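Local coordinates for protein inositol-1-monophosphatase (Nostoc sp., PDB 5ZHH) that probably hydrolyses inositol monophosphates to free inositol and inorganic phosphate, a reaction that depends on magnesium in this enzyme family, at residues 93-96 with 101-104; 117-122 with 190-195; 88-93 with 213-218; 49-54 with 69-74. One frame throughout, in Å; residues are numbered along the deposited sequence.

Contact 1: 93-96 with 101-104; sequences TNYA and AFCV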
loop_
_atom_site.group_PDB
_atom_site.type_symbol
_atom_site.label_atom_id
_atom_site.label_comp_id
_atom_site.label_asym_id
_atom_site.label_seq_id
_atom_site.Cartn_x
_atom_site.Cartn_y
_atom_site.Cartn_z
ATOM N N THR A 93 0.500 -8.388 23.302
ATOM C CA THR A 93 0.205 -9.791 23.016
ATOM C C THR A 93 0.011 -10.014 21.520
ATOM O O THR A 93 0.578 -10.951 20.940
ATOM C CB THR A 93 -1.034 -10.236 23.801
ATOM O OG1 THR A 93 -0.760 -10.176 25.204
ATOM C CG2 THR A 93 -1.429 -11.657 23.443
ATOM N N ASN A 94 -0.785 -9.150 20.875
ATOM C CA ASN A 94 -0.963 -9.212 19.425
ATOM C C ASN A 94 0.373 -9.106 18.700
ATOM O O ASN A 94 0.651 -9.867 17.765
ATOM C CB ASN A 94 -1.883 -8.082 18.950
ATOM C CG ASN A 94 -3.349 -8.354 19.222
ATOM O OD1 ASN A 94 -3.742 -9.475 19.557
ATOM N ND2 ASN A 94 -4.174 -7.316 19.075
ATOM N N TYR A 95 1.199 -8.138 19.099
ATOM C CA TYR A 95 2.477 -7.935 18.425
ATOM C C TYR A 95 3.352 -9.175 18.522
ATOM O O TYR A 95 3.949 -9.601 17.527
ATOM C CB TYR A 95 3.195 -6.725 19.018
ATOM C CG TYR A 95 4.433 -6.320 18.252
ATOM C CD1 TYR A 95 4.341 -5.485 17.147
ATOM C CD2 TYR A 95 5.695 -6.761 18.643
ATOM C CE1 TYR A 95 5.469 -5.105 16.443
ATOM C CE2 TYR A 95 6.830 -6.381 17.946
ATOM C CZ TYR A 95 6.705 -5.556 16.847
ATOM O OH TYR A 95 7.818 -5.175 16.137
ATOM N N ALA A 96 3.416 -9.784 19.711
ATOM C CA ALA A 96 4.216 -10.992 19.894
ATOM C C ALA A 96 3.762 -12.120 18.973
ATOM O O ALA A 96 4.580 -12.949 18.558
ATOM C CB ALA A 96 4.161 -11.440 21.356
ATOM N N ALA A 101 -3.181 -6.091 15.048
ATOM C CA ALA A 101 -3.950 -5.071 15.769
ATOM C C ALA A 101 -3.050 -4.545 16.890
ATOM O O ALA A 101 -3.150 -4.943 18.054
ATOM C CB ALA A 101 -5.277 -5.600 16.315
ATOM N N PHE A 102 -2.131 -3.657 16.515
ATOM C CA PHE A 102 -1.255 -2.997 17.470
ATOM C C PHE A 102 -0.903 -1.626 16.908
ATOM O O PHE A 102 -1.044 -1.374 15.708
ATOM C CB PHE A 102 0.005 -3.831 17.751
ATOM C CG PHE A 102 0.760 -4.209 16.514
ATOM C CD1 PHE A 102 1.675 -3.337 15.951
ATOM C CD2 PHE A 102 0.536 -5.428 15.899
ATOM C CE1 PHE A 102 2.368 -3.683 14.799
ATOM C CE2 PHE A 102 1.219 -5.775 14.750
ATOM C CZ PHE A 102 2.133 -4.902 14.200
ATOM N N CYS A 103 -0.443 -0.739 17.786
ATOM C CA CYS A 103 -0.259 0.647 17.386
ATOM C C CYS A 103 0.626 1.360 18.394
ATOM O O CYS A 103 0.916 0.847 19.475
ATOM C CB CYS A 103 -1.605 1.366 17.273
ATOM S SG CYS A 103 -2.456 1.456 18.867
ATOM N N VAL A 104 1.047 2.563 18.009
ATOM C CA VAL A 104 1.641 3.543 18.907
ATOM C C VAL A 104 0.540 4.528 19.265
ATOM O O VAL A 104 -0.213 4.965 18.384
ATOM C CB VAL A 104 2.830 4.258 18.240
ATOM C CG1 VAL A 104 3.520 5.212 19.218
ATOM C CG2 VAL A 104 3.818 3.244 17.690
#
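One face of the F102 ring receives the edge of Y95, whose CD1 stands 3.5 Å above the F102 ring plane, over its centre. Seen from the tyrosine, F102 CG lies at the ring edge and in its plane, and the two planes meet at 86° with their centroids 4.9 Å apart, a T-shaped stack. CD1 does most of the touching, 3.6 Å from F102 CE1, while Y95 CE1 follows at 3.8 Å from the same CE1. Y95 swings its ring away from its own backbone N (chi1 -172°), which carries the edge across to the phenylalanine, and its hydroxyl continues past the contact to bond with the backbone O of L22 in helix 3-25. A leucine in place of F102 has no flat face for the Y95 edge, and the tyrosine ring would probably lose its stacking partner and be freer to shift.

Beside the rings, N94 ND2 donates to A101 O over 2.8 Å, a nearly straight bond at 171°, with the acceptor lying in the amide plane. ND2 also bonds to S188 O, and OD1 is bonded to NH1 of R186 from the second subunit, so this buried amide is gripped at both ends and fixed in its flip. The arrangement lies just past the family's Asp-Pro-Ile/Leu-Asp-Gly-Thr motif, where helix 92-97 and a short loop join the adjacent antiparallel strands 82-90 and 103-110.

Contact 2: 117-122 with 190-195; sequences GVIYDP and SAALDL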
loop_
_atom_site.group_PDB
_atom_site.type_symbol
_atom_site.label_atom_id
_atom_site.label_comp_id
_atom_site.label_asym_id
_atom_site.label_seq_id
_atom_site.Cartn_x
_atom_site.Cartn_y
_atom_site.Cartn_z
ATOM N N GLY A 117 -4.339 13.829 20.313
ATOM C CA GLY A 117 -4.182 12.394 20.201
ATOM C C GLY A 117 -3.739 11.925 18.833
ATOM O O GLY A 117 -4.272 12.364 17.809
ATOM N N VAL A 118 -2.746 11.043 18.807
ATOM C CA VAL A 118 -2.322 10.372 17.586
ATOM C C VAL A 118 -2.227 8.882 17.867
ATOM O O VAL A 118 -1.606 8.469 18.853
ATOM C CB VAL A 118 -0.976 10.903 17.053
ATOM C CG1 VAL A 118 -0.595 10.140 15.806
ATOM C CG2 VAL A 118 -1.073 12.399 16.738
ATOM N N ILE A 119 -2.848 8.080 17.006
ATOM C CA ILE A 119 -2.799 6.624 17.086
ATOM C C ILE A 119 -2.402 6.110 15.715
ATOM O O ILE A 119 -3.074 6.408 14.720
ATOM C CB ILE A 119 -4.151 6.035 17.524
ATOM C CG1 ILE A 119 -4.492 6.534 18.927
ATOM C CG2 ILE A 119 -4.127 4.508 17.485
ATOM C CD1 ILE A 119 -5.954 6.301 19.327
ATOM N N TYR A 120 -1.307 5.359 15.652
ATOM C CA TYR A 120 -0.761 4.905 14.381
ATOM C C TYR A 120 -0.616 3.392 14.393
ATOM O O TYR A 120 0.139 2.843 15.201
ATOM C CB TYR A 120 0.587 5.567 14.083
ATOM C CG TYR A 120 1.184 5.134 12.767
ATOM C CD1 TYR A 120 0.443 5.208 11.594
ATOM C CD2 TYR A 120 2.484 4.642 12.695
ATOM C CE1 TYR A 120 0.981 4.812 10.379
ATOM C CE2 TYR A 120 3.030 4.237 11.480
ATOM C CZ TYR A 120 2.269 4.324 10.332
ATOM O OH TYR A 120 2.791 3.926 9.129
ATOM N N ASP A 121 -1.350 2.734 13.503
ATOM C CA ASP A 121 -1.261 1.313 13.187
ATOM C C ASP A 121 -0.249 1.167 12.059
ATOM O O ASP A 121 -0.587 1.439 10.905
ATOM C CB ASP A 121 -2.639 0.784 12.767
ATOM C CG ASP A 121 -2.622 -0.671 12.287
ATOM O OD1 ASP A 121 -1.543 -1.288 12.134
ATOM O OD2 ASP A 121 -3.726 -1.194 12.033
ATOM N N PRO A 122 0.993 0.753 12.341
ATOM C CA PRO A 122 2.000 0.696 11.270
ATOM C C PRO A 122 1.847 -0.499 10.347
ATOM O O PRO A 122 2.393 -0.464 9.236
ATOM C CB PRO A 122 3.324 0.630 12.042
ATOM C CG PRO A 122 2.960 -0.080 13.308
ATOM C CD PRO A 122 1.552 0.358 13.646
ATOM N N SER A 190 -6.413 -4.397 21.126
ATOM C CA SER A 190 -5.773 -3.087 21.272
ATOM C C SER A 190 -6.820 -2.049 21.653
ATOM O O SER A 190 -7.666 -1.688 20.828
ATOM C CB SER A 190 -5.054 -2.667 19.987
ATOM O OG SER A 190 -4.664 -1.302 20.067
ATOM N N ALA A 191 -6.739 -1.542 22.886
ATOM C CA ALA A 191 -7.709 -0.553 23.353
ATOM C C ALA A 191 -7.613 0.752 22.561
ATOM O O ALA A 191 -8.635 1.389 22.276
ATOM C CB ALA A 191 -7.519 -0.302 24.850
ATOM N N ALA A 192 -6.394 1.177 22.207
ATOM C CA ALA A 192 -6.256 2.412 21.436
ATOM C C ALA A 192 -6.905 2.271 20.065
ATOM O O ALA A 192 -7.641 3.162 19.622
ATOM C CB ALA A 192 -4.781 2.799 21.298
ATOM N N LEU A 193 -6.666 1.144 19.389
ATOM C CA LEU A 193 -7.315 0.920 18.102
ATOM C C LEU A 193 -8.818 0.761 18.252
ATOM O O LEU A 193 -9.570 1.160 17.356
ATOM C CB LEU A 193 -6.716 -0.297 17.395
ATOM C CG LEU A 193 -5.341 -0.022 16.764
ATOM C CD1 LEU A 193 -4.759 -1.285 16.131
ATOM C CD2 LEU A 193 -5.438 1.105 15.738
ATOM N N ASP A 194 -9.278 0.182 19.364
ATOM C CA ASP A 194 -10.716 0.102 19.580
ATOM C C ASP A 194 -11.333 1.495 19.628
ATOM O O ASP A 194 -12.358 1.746 18.990
ATOM C CB ASP A 194 -11.024 -0.682 20.859
ATOM C CG ASP A 194 -10.675 -2.159 20.735
ATOM O OD1 ASP A 194 -10.568 -2.655 19.588
ATOM O OD2 ASP A 194 -10.552 -2.838 21.779
ATOM N N LEU A 195 -10.693 2.427 20.339
ATOM C CA LEU A 195 -11.180 3.804 20.371
ATOM C C LEU A 195 -11.152 4.435 18.983
ATOM O O LEU A 195 -12.104 5.122 18.580
ATOM C CB LEU A 195 -10.334 4.617 21.350
ATOM C CG LEU A 195 -10.666 4.299 22.815
ATOM C CD1 LEU A 195 -9.514 4.673 23.727
ATOM C CD2 LEU A 195 -11.921 5.046 23.212
#
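L193, which packs on I119 across this contact, gives its backbone N to S190 OG over 3.2 Å, an N-cap bond at the start of helix 191-199. The same hydroxyl has a further bond to the carboxylate of D90, so OG is held by both the helix end and a neighbouring strand. D194 N bonds to S190 O at 2.9 Å, beginning the regular helical ladder.

Between the segments the contact is apolar. I119 divides its reach: CG2 lies opposite its own backbone N and meets L193 CD2 at 4.0 Å, whereas the CG1 arm, extended to CD1, arrives at A192, 3.6 Å from the backbone O of A192 and 4.2 Å from A192 CB. L193 starts off to the flank of the strand, but its end turns in, and CD2 touches both I119 CG2 and D121 CB, the latter 4.1 Å away.

This is the central helical layer of the inositol monophosphatase fold: strand 113-121 of the large sheet runs beneath helix 191-199 at 108° between their directions, and A191, D194 and L195 touch Y206 in the smaller sheet beyond. V118 points to helix 3-25 on the other face of the large sheet. C103, from the adjoining strand 103-110, fills in alongside I119, A192 and L193.

D121 offers the helix only its CB, because its carboxylate turns elsewhere, with OD2 bonded to H124 ND1 just past the strand end.

Contact 3: 88-93 with 213-218; sequences PLDGTT and PWDVVA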
loop_
_atom_site.group_PDB
_atom_site.type_symbol
_atom_site.label_atom_id
_atom_site.label_comp_id
_atom_site.label_asym_id
_atom_site.label_seq_id
_atom_site.Cartn_x
_atom_site.Cartn_y
_atom_site.Cartn_z
ATOM N N PRO A 88 4.181 3.135 23.674
ATOM C CA PRO A 88 5.012 2.880 22.489
ATOM C C PRO A 88 4.586 1.648 21.713
ATOM O O PRO A 88 5.020 1.478 20.568
ATOM C CB PRO A 88 6.417 2.702 23.077
ATOM C CG PRO A 88 6.168 2.215 24.482
ATOM C CD PRO A 88 4.911 2.916 24.935
ATOM N N LEU A 89 3.773 0.773 22.311
ATOM C CA LEU A 89 3.313 -0.436 21.627
ATOM C C LEU A 89 2.080 -0.937 22.387
ATOM O O LEU A 89 2.197 -1.731 23.320
ATOM C CB LEU A 89 4.405 -1.487 21.555
ATOM C CG LEU A 89 4.121 -2.862 20.948
ATOM C CD1 LEU A 89 3.271 -2.756 19.707
ATOM C CD2 LEU A 89 5.443 -3.565 20.629
ATOM N N ASP A 90 0.910 -0.454 21.979
ATOM C CA ASP A 90 -0.344 -0.979 22.506
ATOM C C ASP A 90 -0.711 -2.229 21.720
ATOM O O ASP A 90 -0.617 -2.240 20.489
ATOM C CB ASP A 90 -1.462 0.057 22.401
ATOM C CG ASP A 90 -2.753 -0.420 23.039
ATOM O OD1 ASP A 90 -2.694 -1.006 24.145
ATOM O OD2 ASP A 90 -3.823 -0.241 22.416
ATOM N N GLY A 91 -1.093 -3.289 22.424
ATOM C CA GLY A 91 -1.363 -4.558 21.777
ATOM C C GLY A 91 -0.148 -5.466 21.797
ATOM O O GLY A 91 0.203 -6.064 20.778
ATOM N N THR A 92 0.511 -5.573 22.954
ATOM C CA THR A 92 1.772 -6.307 23.019
ATOM C C THR A 92 1.571 -7.796 22.760
ATOM O O THR A 92 2.398 -8.422 22.093
ATOM C CB THR A 92 2.458 -6.076 24.366
ATOM O OG1 THR A 92 1.540 -6.348 25.429
ATOM C CG2 THR A 92 2.943 -4.637 24.475
ATOM N N THR A 93 0.500 -8.388 23.302
ATOM C CA THR A 93 0.205 -9.791 23.016
ATOM C C THR A 93 0.011 -10.014 21.520
ATOM O O THR A 93 0.578 -10.951 20.940
ATOM C CB THR A 93 -1.034 -10.236 23.801
ATOM O OG1 THR A 93 -0.760 -10.176 25.204
ATOM C CG2 THR A 93 -1.429 -11.657 23.443
ATOM N N PRO A 213 -3.889 4.950 31.525
ATOM C CA PRO A 213 -4.030 6.234 30.818
ATOM C C PRO A 213 -3.422 6.234 29.430
ATOM O O PRO A 213 -4.049 6.729 28.483
ATOM C CB PRO A 213 -3.310 7.221 31.748
ATOM C CG PRO A 213 -3.404 6.600 33.096
ATOM C CD PRO A 213 -3.302 5.119 32.866
ATOM N N TRP A 214 -2.232 5.654 29.268
ATOM C CA TRP A 214 -1.599 5.678 27.955
ATOM C C TRP A 214 -2.377 4.864 26.928
ATOM O O TRP A 214 -2.198 5.078 25.728
ATOM C CB TRP A 214 -0.164 5.162 28.053
ATOM C CG TRP A 214 -0.037 3.940 28.893
ATOM C CD1 TRP A 214 -0.222 2.646 28.496
ATOM C CD2 TRP A 214 0.319 3.890 30.277
ATOM N NE1 TRP A 214 -0.015 1.793 29.558
ATOM C CE2 TRP A 214 0.323 2.534 30.660
ATOM C CE3 TRP A 214 0.631 4.864 31.232
ATOM C CZ2 TRP A 214 0.623 2.126 31.959
ATOM C CZ3 TRP A 214 0.932 4.460 32.516
ATOM C CH2 TRP A 214 0.926 3.101 32.870
ATOM N N ASP A 215 -3.262 3.967 27.374
ATOM C CA ASP A 215 -4.102 3.220 26.442
ATOM C C ASP A 215 -5.201 4.081 25.831
ATOM O O ASP A 215 -5.677 3.773 24.733
ATOM C CB ASP A 215 -4.770 2.019 27.127
ATOM C CG ASP A 215 -3.783 0.950 27.595
ATOM O OD1 ASP A 215 -2.718 0.775 26.964
ATOM O OD2 ASP A 215 -4.120 0.253 28.585
ATOM N N VAL A 216 -5.663 5.120 26.530
ATOM C CA VAL A 216 -6.933 5.741 26.171
ATOM C C VAL A 216 -6.845 7.239 25.894
ATOM O O VAL A 216 -7.747 7.772 25.228
ATOM C CB VAL A 216 -8.010 5.470 27.246
ATOM C CG1 VAL A 216 -8.212 3.968 27.438
ATOM C CG2 VAL A 216 -7.646 6.138 28.562
ATOM N N VAL A 217 -5.821 7.950 26.373
ATOM C CA VAL A 217 -5.841 9.413 26.303
ATOM C C VAL A 217 -5.942 9.884 24.854
ATOM O O VAL A 217 -6.790 10.718 24.514
ATOM C CB VAL A 217 -4.608 10.007 27.011
ATOM C CG1 VAL A 217 -4.418 11.475 26.619
ATOM C CG2 VAL A 217 -4.762 9.881 28.517
ATOM N N ALA A 218 -5.099 9.339 23.971
ATOM C CA ALA A 218 -5.147 9.753 22.568
ATOM C C ALA A 218 -6.496 9.425 21.938
ATOM O O ALA A 218 -7.075 10.254 21.225
ATOM C CB ALA A 218 -4.024 9.087 21.778
#
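D90 and D215 meet through one carboxylate oxygen each, D90 OD1 lying 3.3 Å from D215 OD1. Both atoms are acceptors and no hydrogen bond joins them. The side chains approach at about a right angle, with the two carboxylate planes turned 36° apart, and each OD1 is 4.1 Å from the other residue's CG.

Different torsions bring them together. D90 points its CB at the helix and keeps CG on the far side from its own backbone N (chi1 -176°), which projects the carboxylate straight across. D215 leaves its helix at a slant and turns CG to lie beside its own N (chi1 -65°), so that OD1 bends back to D90. The outer oxygens have partners that hold each group in its rotation: D90 OD2, besides its place at the S190 cap of helix 191-199, is bonded to A192 N, and D215 OD2 to S212 N.

D87 OD2 comes close to both OD1 atoms, completing a cluster of three acidic side chains. These residues come from the Asp-Pro-Leu-Asp-Gly-Thr and Trp-Asp signatures of the inositol monophosphatase family, whose aspartates bind catalytic magnesium in relatives; the convergence of oxygens is consistent with such a site here.

Next to D90, G91 is the N-cap of helix 92-97, and its backbone angles would press a CB against the O of D90. On the other side P213 O accepts from V216 N and V217 N, each at 3.0 Å, in the turn of helix that carries D215.

Contact 4: 49-54 with 69-74; sequences ASEAVV and AEESGK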
loop_
_atom_site.group_PDB
_atom_site.type_symbol
_atom_site.label_atom_id
_atom_site.label_comp_id
_atom_site.label_asym_id
_atom_site.label_seq_id
_atom_site.Cartn_x
_atom_site.Cartn_y
_atom_site.Cartn_z
ATOM N N ALA A 49 12.556 0.121 21.868
ATOM C CA ALA A 49 13.092 0.962 20.803
ATOM C C ALA A 49 12.067 1.998 20.357
ATOM O O ALA A 49 12.422 3.138 20.033
ATOM C CB ALA A 49 13.536 0.100 19.622
ATOM N N SER A 50 10.791 1.615 20.329
ATOM C CA SER A 50 9.741 2.563 19.974
ATOM C C SER A 50 9.650 3.683 21.002
ATOM O O SER A 50 9.574 4.863 20.641
ATOM C CB SER A 50 8.403 1.833 19.855
ATOM O OG SER A 50 7.325 2.745 19.706
ATOM N N GLU A 51 9.696 3.330 22.288
ATOM C CA GLU A 51 9.600 4.332 23.348
ATOM C C GLU A 51 10.751 5.331 23.284
ATOM O O GLU A 51 10.542 6.537 23.457
ATOM C CB GLU A 51 9.571 3.645 24.715
ATOM C CG GLU A 51 9.475 4.609 25.888
ATOM C CD GLU A 51 9.276 3.906 27.221
ATOM O OE1 GLU A 51 10.272 3.712 27.947
ATOM O OE2 GLU A 51 8.127 3.550 27.547
ATOM N N ALA A 52 11.976 4.848 23.053
ATOM C CA ALA A 52 13.122 5.751 22.966
ATOM C C ALA A 52 12.940 6.771 21.848
ATOM O O ALA A 52 13.265 7.951 22.017
ATOM C CB ALA A 52 14.411 4.954 22.760
ATOM N N VAL A 53 12.415 6.332 20.701
ATOM C CA VAL A 53 12.163 7.244 19.587
ATOM C C VAL A 53 11.114 8.285 19.969
ATOM O O VAL A 53 11.274 9.480 19.693
ATOM C CB VAL A 53 11.747 6.454 18.333
ATOM C CG1 VAL A 53 11.144 7.376 17.291
ATOM C CG2 VAL A 53 12.943 5.727 17.760
ATOM N N VAL A 54 10.015 7.845 20.591
ATOM C CA VAL A 54 8.957 8.779 20.980
ATOM C C VAL A 54 9.478 9.787 21.998
ATOM O O VAL A 54 9.265 10.998 21.866
ATOM C CB VAL A 54 7.735 8.024 21.535
ATOM C CG1 VAL A 54 6.696 9.024 22.018
ATOM C CG2 VAL A 54 7.127 7.131 20.474
ATOM N N ALA A 69 4.403 7.124 31.061
ATOM C CA ALA A 69 4.499 5.897 30.278
ATOM C C ALA A 69 4.699 4.717 31.217
ATOM O O ALA A 69 5.173 4.872 32.345
ATOM C CB ALA A 69 5.635 5.961 29.250
ATOM N N GLU A 70 4.336 3.526 30.737
ATOM C CA GLU A 70 4.424 2.337 31.580
ATOM C C GLU A 70 5.871 1.996 31.919
ATOM O O GLU A 70 6.209 1.784 33.089
ATOM C CB GLU A 70 3.742 1.147 30.901
ATOM C CG GLU A 70 3.818 -0.146 31.704
ATOM C CD GLU A 70 3.007 -1.269 31.082
ATOM O OE1 GLU A 70 2.796 -1.245 29.850
ATOM O OE2 GLU A 70 2.577 -2.174 31.830
ATOM N N GLU A 71 6.739 1.933 30.909
ATOM C CA GLU A 71 8.103 1.457 31.131
ATOM C C GLU A 71 8.988 2.545 31.732
ATOM O O GLU A 71 9.565 2.367 32.811
ATOM C CB GLU A 71 8.694 0.944 29.816
ATOM C CG GLU A 71 10.090 0.357 29.979
ATOM C CD GLU A 71 10.117 -0.773 31.010
ATOM O OE1 GLU A 71 9.256 -1.697 30.906
ATOM O OE2 GLU A 71 10.969 -0.716 31.945
ATOM N N SER A 72 9.101 3.684 31.046
ATOM C CA SER A 72 9.921 4.781 31.545
ATOM C C SER A 72 9.337 5.429 32.791
ATOM O O SER A 72 10.046 6.183 33.466
ATOM C CB SER A 72 10.116 5.832 30.449
ATOM O OG SER A 72 8.871 6.284 29.947
ATOM N N GLY A 73 8.077 5.154 33.113
ATOM C CA GLY A 73 7.486 5.653 34.336
ATOM C C GLY A 73 7.029 7.094 34.257
ATOM O O GLY A 73 6.500 7.541 33.234
ATOM N N LYS A 74 7.236 7.830 35.344
ATOM C CA LYS A 74 6.793 9.212 35.457
ATOM C C LYS A 74 7.991 10.136 35.305
ATOM O O LYS A 74 8.923 10.089 36.113
ATOM C CB LYS A 74 6.102 9.453 36.796
ATOM C CG LYS A 74 4.943 8.524 37.037
ATOM C CD LYS A 74 4.399 8.684 38.439
ATOM C CE LYS A 74 3.198 7.782 38.649
ATOM N NZ LYS A 74 2.600 7.959 39.999
HETATM O O HOH W 1 6.198 2.220 28.237
#
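E51 reaches from its helix to the turn at 69-74 with its chain almost fully extended, CG lying opposite the backbone N (chi1 180°), and its carboxylate is set against the CB atoms of A69, E71 and S72. OE1 comes to 3.3 Å from S72 CB, OE2 to 3.5 Å from E71 CB, and OE2 is also 3.9 Å from A69 CB. E71 crosses E51 at about a right angle: its CB faces the helix, but the chain then bends at chi2 (57°), taking its own carboxylate elsewhere. E51 OE1 and E71 OE2 are thus 6.0 Å apart, and the two carboxylate planes differ by 36°. S72 sets its hydroxyl between its backbone N and carbonyl carbon, and S72 OG lies 3.5 Å from E51 OE1.

A water accepts from E71 N at 2.7 Å and lies beside E51 OE2, although its distance to that oxygen is too short to be trusted in detail. An alanine in place of E51 is likely to leave a gap between helix 44-61 and the turn, with nothing from the helix set against the CB atoms of E71 and S72. P88 of strand 82-90 covers another part of E51.

A69 and G73 exchange backbone bonds, A69 N to G73 O and, weakly, G73 N to A69 O, closing a beta-hairpin whose three-residue turn, 70-72, joins antiparallel strands 66-69 and 73-75 at the margin of the large sheet, beside helix 44-61; the turn carries E70, which probably corresponds to a magnesium ligand of relatives.

Contacts 1 and 2 are buried, whereas contacts 3 and 4 are partly open, the centre of contact 4 being farthest, about 17 Å from that of the chain. All four reach the large sheet. Contacts 1 and 3 share T93 and helix 92-97, and contact 2 adjoins contact 3 through the polar cap of helix 191-199. Contact 4 meets contact 3 where S50 OG bonds to P88 O and where W214 packs on E70. The chemistry follows position: stacked rings and a gripped amide in contact 1, aliphatic packing between sheet and helix in contact 2, acidic oxygens gathered at the probable metal site in contact 3, and a glutamate laid against the hairpin turn in contact 4.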